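Local atomic coordinates of glycosyl hydrolase family 26 (Bacteroides ovatus, PDB entry 4ZXO), a protein that probably hydrolyses the internal beta-1,4-mannosidic bonds of galactomannan, as a family 26 beta-mannanase of a galactomannan-utilising Bacteroides. Residues Trp164-Gly169 against Leu268-Leu273; Thr186-Thr191 against Leu205-Gly210. All blocks are in the same frame, centred on the assembly; numbering follows the deposited sequence.

Contact 1 of 2, residues Trp164-Gly169 against Leu268-Leu273; sequences WHEHTG and LTETGL
Glu270 leaves its backbone with CG beside the amide N (chi1 -69°) and runs out extended from there; Glu166 does the same, its CG also beside the backbone N and the rest extended, so that two long side chains approach from the loop after one strand and the end of another and cross at about a right angle. His165 takes the more hindered position between N and the carbonyl carbon (chi1 67°), which brings its imidazole up to Glu270, these two side chains likewise crossing at about a right angle. Where the glutamates cross, the two carboxylates draw near: Glu166 OE2 is 3.5 Å from Glu270 OE1, the planes are inclined at 61°, and no hydrogen bond joins them.

The topology explains the pairing. Both segments lie at the C-terminal end of the parallel barrel of a TIM-barrel hydrolase, Glu166 in the loop after the fourth strand and Glu270 at the end of the seventh. In clan GH-A, to which family 26 belongs, glutamates in these places serve as acid/base and nucleophile of a retaining mechanism, and Glu166 and Glu270 probably do the same here.

The imidazole approaches Glu270 obliquely, with His165 CD2 3.7 Å from Glu270 OE2. A water connects the two residues: it lies in the ring plane 2.8 Å from His165 NE2 and donates to Glu270 OE2 at 2.7 Å. Further bonds fix the rotation of the Glu270 carboxylate, since Tyr237 OH holds OE1 and Arg162 forms a salt bridge to OE2. Glu166 is steadied through its other oxygen, OE1, by the indole N-H of Trp171. Behind it the chain doubles back in a type I turn, closed by Gly169 N to Glu166 O at 3.2 Å.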
loop_
_atom_site.group_PDB
_atom_site.type_symbol
_atom_site.label_atom_id
_atom_site.label_comp_id
_atom_site.label_asym_id
_atom_site.label_seq_id
_atom_site.Cartn_x
_atom_site.Cartn_y
_atom_site.Cartn_z
ATOM N N TRP A 164 0.984 -7.947 -5.896
ATOM C CA TRP A 164 -0.103 -8.611 -6.653
ATOM C C TRP A 164 -1.413 -7.847 -6.533
ATOM O O TRP A 164 -2.508 -8.420 -6.422
ATOM C CB TRP A 164 -0.322 -10.064 -6.172
ATOM C CG TRP A 164 0.968 -10.854 -5.999
ATOM C CD1 TRP A 164 1.395 -11.497 -4.856
ATOM C CD2 TRP A 164 2.018 -11.023 -6.971
ATOM N NE1 TRP A 164 2.631 -12.058 -5.061
ATOM C CE2 TRP A 164 3.044 -11.782 -6.340
ATOM C CE3 TRP A 164 2.207 -10.577 -8.302
ATOM C CZ2 TRP A 164 4.210 -12.156 -7.010
ATOM C CZ3 TRP A 164 3.378 -10.946 -8.958
ATOM C CH2 TRP A 164 4.365 -11.701 -8.298
ATOM N N HIS A 165 -1.305 -6.532 -6.554
ATOM C CA HIS A 165 -2.476 -5.678 -6.325
ATOM C C HIS A 165 -3.380 -5.542 -7.573
ATOM O O HIS A 165 -2.996 -5.857 -8.699
ATOM C CB HIS A 165 -1.992 -4.304 -5.804
ATOM C CG HIS A 165 -1.222 -3.493 -6.792
ATOM N ND1 HIS A 165 -0.031 -3.910 -7.361
ATOM C CD2 HIS A 165 -1.432 -2.220 -7.229
ATOM C CE1 HIS A 165 0.420 -2.945 -8.150
ATOM N NE2 HIS A 165 -0.405 -1.903 -8.070
ATOM N N GLU A 166 -4.586 -5.064 -7.349
ATOM C CA GLU A 166 -5.497 -4.713 -8.449
ATOM C C GLU A 166 -5.719 -5.926 -9.297
ATOM O O GLU A 166 -5.829 -5.858 -10.545
ATOM C CB GLU A 166 -4.975 -3.509 -9.264
ATOM C CG GLU A 166 -5.077 -2.258 -8.394
ATOM C CD GLU A 166 -4.451 -1.014 -8.920
ATOM O OE1 GLU A 166 -4.145 -0.955 -10.108
ATOM O OE2 GLU A 166 -4.291 -0.044 -8.111
ATOM N N HIS A 167 -5.885 -7.075 -8.624
ATOM C CA HIS A 167 -5.895 -8.327 -9.383
ATOM C C HIS A 167 -7.230 -8.656 -10.025
ATOM O O HIS A 167 -7.318 -9.634 -10.803
ATOM C CB HIS A 167 -5.483 -9.480 -8.474
ATOM C CG HIS A 167 -6.496 -9.788 -7.442
ATOM N ND1 HIS A 167 -6.555 -9.113 -6.230
ATOM C CD2 HIS A 167 -7.513 -10.687 -7.442
ATOM C CE1 HIS A 167 -7.576 -9.592 -5.538
ATOM N NE2 HIS A 167 -8.177 -10.535 -6.255
ATOM N N THR A 168 -8.253 -7.860 -9.734
ATOM C CA THR A 168 -9.523 -8.090 -10.439
ATOM C C THR A 168 -9.610 -7.298 -11.739
ATOM O O THR A 168 -10.593 -7.435 -12.500
ATOM C CB THR A 168 -10.723 -7.779 -9.518
ATOM O OG1 THR A 168 -10.585 -6.488 -8.939
ATOM C CG2 THR A 168 -10.767 -8.788 -8.365
ATOM N N GLY A 169 -8.635 -6.424 -11.969
ATOM C CA GLY A 169 -8.488 -5.810 -13.280
ATOM C C GLY A 169 -7.508 -6.643 -14.081
ATOM O O GLY A 169 -6.939 -7.605 -13.572
ATOM N N LEU A 268 -8.021 1.691 2.795
ATOM C CA LEU A 268 -8.127 2.191 1.435
ATOM C C LEU A 268 -6.689 2.398 0.957
ATOM O O LEU A 268 -6.040 3.379 1.300
ATOM C CB LEU A 268 -8.974 3.461 1.411
ATOM C CG LEU A 268 -9.167 4.169 0.062
ATOM C CD1 LEU A 268 -9.662 3.256 -1.092
ATOM C CD2 LEU A 268 -10.127 5.323 0.247
ATOM N N THR A 269 -6.148 1.362 0.313
ATOM C CA THR A 269 -4.712 1.251 0.117
ATOM C C THR A 269 -4.198 2.129 -1.038
ATOM O O THR A 269 -3.002 2.436 -1.079
ATOM C CB THR A 269 -4.290 -0.242 -0.083
ATOM O OG1 THR A 269 -5.184 -0.885 -1.003
ATOM C CG2 THR A 269 -4.392 -0.944 1.289
ATOM N N GLU A 270 -5.079 2.512 -1.964
ATOM C CA GLU A 270 -4.756 3.578 -2.942
ATOM C C GLU A 270 -6.045 4.332 -3.233
ATOM O O GLU A 270 -7.088 3.710 -3.458
ATOM C CB GLU A 270 -4.241 3.066 -4.292
ATOM C CG GLU A 270 -2.900 2.433 -4.277
ATOM C CD GLU A 270 -2.382 2.114 -5.653
ATOM O OE1 GLU A 270 -2.770 2.775 -6.638
ATOM O OE2 GLU A 270 -1.559 1.190 -5.781
ATOM N N THR A 271 -5.992 5.652 -3.284
ATOM C CA THR A 271 -7.058 6.452 -3.799
ATOM C C THR A 271 -6.483 7.803 -4.211
ATOM O O THR A 271 -5.253 8.047 -4.139
ATOM C CB THR A 271 -8.200 6.640 -2.759
ATOM O OG1 THR A 271 -9.381 7.164 -3.412
ATOM C CG2 THR A 271 -7.789 7.519 -1.644
ATOM N N GLY A 272 -7.361 8.658 -4.705
ATOM C CA GLY A 272 -6.963 10.005 -5.096
ATOM C C GLY A 272 -7.765 10.533 -6.240
ATOM O O GLY A 272 -8.528 9.804 -6.895
ATOM N N LEU A 273 -7.605 11.840 -6.466
ATOM C CA LEU A 273 -8.168 12.545 -7.626
ATOM C C LEU A 273 -7.008 13.202 -8.327
ATOM O O LEU A 273 -6.398 14.129 -7.752
ATOM C CB LEU A 273 -9.183 13.595 -7.188
ATOM C CG LEU A 273 -9.634 14.572 -8.284
ATOM C CD1 LEU A 273 -10.391 13.768 -9.313
ATOM C CD2 LEU A 273 -10.542 15.651 -7.678
HETATM O O HOH W 1 -0.812 0.896 -8.364
#

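Contact 2 of 2, residues Thr186-Thr191 against Leu205-Gly210; sequences TLWRMT and LAYSPG
Trp188 projects from the helix toward Leu205, Ala206 and Tyr207 of the strand, and its indole makes most of the contact. CB and CG touch nothing of the strand and serve to carry the indole across; with CG beside the backbone N (chi1 -85°), the ring system is directed toward the strand, its six-membered ring leading. On the five-membered ring, NE1 donates to Tyr184 OH rather than to the strand and lies 4.5 Å from Tyr207 CD1, at the edge of the tyrosine ring and near its plane. Further out, CZ2 passes 4.4 Å from Tyr207 CA. The far edge then points CH2 at the carbonyl of Ala206, 3.3 Å from O and close to the indole plane. Around the corner, CZ3 rests 3.9 Å from Leu205 CB, and the leucine runs past it in the opposite direction, bringing CD1 alongside. Replacing Trp188 with alanine would probably open a gap between helix and strand and leave Tyr184 OH without its indole donor.

One turn on, Thr191 OG1 bonds back to Leu187 O at 2.8 Å. It reaches that oxygen from the face opposite the backbone N-H of the same threonine. Ala206 CB points away from the helix. The helix and strand axes run antiparallel at 170°, 11.7 Å apart, the arrangement of an alpha/beta unit in a TIM barrel, whose outer helix returns the chain to the next parallel strand.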
loop_
_atom_site.group_PDB
_atom_site.type_symbol
_atom_site.label_atom_id
_atom_site.label_comp_id
_atom_site.label_asym_id
_atom_site.label_seq_id
_atom_site.Cartn_x
_atom_site.Cartn_y
_atom_site.Cartn_z
ATOM N N THR A 186 -1.716 -19.255 -5.891
ATOM C CA THR A 186 -0.380 -19.852 -5.783
ATOM C C THR A 186 0.715 -18.785 -5.784
ATOM O O THR A 186 1.715 -18.956 -5.073
ATOM C CB THR A 186 -0.140 -20.848 -6.914
ATOM O OG1 THR A 186 -1.160 -21.842 -6.837
ATOM C CG2 THR A 186 1.232 -21.527 -6.787
ATOM N N LEU A 187 0.524 -17.680 -6.512
ATOM C CA LEU A 187 1.499 -16.572 -6.419
ATOM C C LEU A 187 1.659 -16.122 -4.987
ATOM O O LEU A 187 2.750 -15.907 -4.503
ATOM C CB LEU A 187 1.085 -15.341 -7.211
ATOM C CG LEU A 187 1.304 -15.389 -8.711
ATOM C CD1 LEU A 187 0.742 -14.124 -9.329
ATOM C CD2 LEU A 187 2.778 -15.602 -9.008
ATOM N N TRP A 188 0.533 -15.947 -4.324
ATOM C CA TRP A 188 0.552 -15.552 -2.942
ATOM C C TRP A 188 1.193 -16.594 -2.056
ATOM O O TRP A 188 2.008 -16.236 -1.191
ATOM C CB TRP A 188 -0.856 -15.302 -2.458
ATOM C CG TRP A 188 -1.358 -13.897 -2.761
ATOM C CD1 TRP A 188 -2.234 -13.513 -3.739
ATOM C CD2 TRP A 188 -1.002 -12.708 -2.047
ATOM N NE1 TRP A 188 -2.459 -12.158 -3.667
ATOM C CE2 TRP A 188 -1.737 -11.643 -2.620
ATOM C CE3 TRP A 188 -0.149 -12.441 -0.959
ATOM C CZ2 TRP A 188 -1.626 -10.329 -2.170
ATOM C CZ3 TRP A 188 -0.059 -11.114 -0.489
ATOM C CH2 TRP A 188 -0.794 -10.083 -1.089
ATOM N N ARG A 189 0.880 -17.870 -2.262
ATOM C CA ARG A 189 1.517 -18.889 -1.457
ATOM C C ARG A 189 3.027 -18.961 -1.662
ATOM O O ARG A 189 3.787 -19.081 -0.675
ATOM C CB ARG A 189 0.866 -20.231 -1.743
ATOM C CG ARG A 189 -0.558 -20.283 -1.148
ATOM C CD ARG A 189 -1.021 -21.705 -0.919
ATOM N NE ARG A 189 -0.942 -22.443 -2.162
ATOM C CZ ARG A 189 -1.905 -22.513 -3.097
ATOM N NH1 ARG A 189 -1.646 -23.232 -4.185
ATOM N NH2 ARG A 189 -3.110 -21.927 -2.923
ATOM N N MET A 190 3.483 -18.860 -2.911
ATOM C CA MET A 190 4.941 -18.780 -3.182
ATOM C C MET A 190 5.584 -17.597 -2.499
ATOM O O MET A 190 6.656 -17.692 -1.927
ATOM C CB MET A 190 5.229 -18.668 -4.687
ATOM C CG MET A 190 4.963 -19.918 -5.447
ATOM S SD MET A 190 4.828 -19.606 -7.237
ATOM C CE MET A 190 6.400 -18.852 -7.608
ATOM N N THR A 191 4.917 -16.443 -2.564
ATOM C CA THR A 191 5.470 -15.251 -1.910
ATOM C C THR A 191 5.584 -15.457 -0.406
ATOM O O THR A 191 6.632 -15.214 0.197
ATOM C CB THR A 191 4.573 -14.060 -2.204
ATOM O OG1 THR A 191 4.449 -13.881 -3.636
ATOM C CG2 THR A 191 5.106 -12.749 -1.542
ATOM N N LEU A 205 0.864 -8.784 5.269
ATOM C CA LEU A 205 0.499 -8.819 3.840
ATOM C C LEU A 205 -0.863 -8.204 3.584
ATOM O O LEU A 205 -1.827 -8.525 4.281
ATOM C CB LEU A 205 0.505 -10.292 3.333
ATOM C CG LEU A 205 1.900 -10.899 3.313
ATOM C CD1 LEU A 205 1.810 -12.371 2.864
ATOM C CD2 LEU A 205 2.895 -10.103 2.421
ATOM N N ALA A 206 -0.980 -7.345 2.573
ATOM C CA ALA A 206 -2.260 -6.693 2.270
ATOM C C ALA A 206 -2.745 -7.115 0.880
ATOM O O ALA A 206 -1.970 -7.118 -0.108
ATOM C CB ALA A 206 -2.117 -5.133 2.315
ATOM N N TYR A 207 -4.027 -7.421 0.836
ATOM C CA TYR A 207 -4.756 -7.817 -0.355
ATOM C C TYR A 207 -5.483 -6.599 -0.886
ATOM O O TYR A 207 -6.089 -5.872 -0.084
ATOM C CB TYR A 207 -5.726 -8.914 0.068
ATOM C CG TYR A 207 -6.653 -9.550 -0.929
ATOM C CD1 TYR A 207 -6.185 -10.525 -1.825
ATOM C CD2 TYR A 207 -8.039 -9.284 -0.887
ATOM C CE1 TYR A 207 -7.060 -11.190 -2.688
ATOM C CE2 TYR A 207 -8.925 -9.926 -1.742
ATOM C CZ TYR A 207 -8.433 -10.922 -2.622
ATOM O OH TYR A 207 -9.244 -11.591 -3.499
ATOM N N SER A 208 -5.427 -6.306 -2.196
ATOM C CA SER A 208 -5.917 -4.972 -2.634
ATOM C C SER A 208 -6.419 -4.905 -4.083
ATOM O O SER A 208 -5.855 -4.203 -4.931
ATOM C CB SER A 208 -4.811 -3.895 -2.393
ATOM O OG SER A 208 -3.617 -4.128 -3.133
ATOM N N PRO A 209 -7.500 -5.609 -4.372
ATOM C CA PRO A 209 -8.140 -5.461 -5.682
ATOM C C PRO A 209 -8.838 -4.108 -5.787
ATOM O O PRO A 209 -9.009 -3.408 -4.777
ATOM C CB PRO A 209 -9.180 -6.601 -5.699
ATOM C CG PRO A 209 -9.611 -6.661 -4.264
ATOM C CD PRO A 209 -8.266 -6.502 -3.475
ATOM N N GLY A 210 -9.168 -3.722 -7.007
ATOM C CA GLY A 210 -9.882 -2.491 -7.254
ATOM C C GLY A 210 -11.390 -2.613 -7.044
ATOM O O GLY A 210 -11.861 -3.383 -6.191
#

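Contact 2 is nested within the stretch of chain closed by contact 1, and their centres are 13 Å apart. The first lies at the probable catalytic mouth of the barrel, the second between the barrel wall and an outer helix. Two bonds join them directly: Glu166 N to Ser208 O and Trp164 NE1 to Thr191 OG1, each 2.9 Å. The loop carrying the probable acid/base is thus tied both to the end of strand 203-207 and to helix 181-197. His165 CB also packs 3.1 Å from Ser208 OG. Arg162 adds a second-shell connection, bonding Ser208 OG through NH1 and Glu270 through NH2.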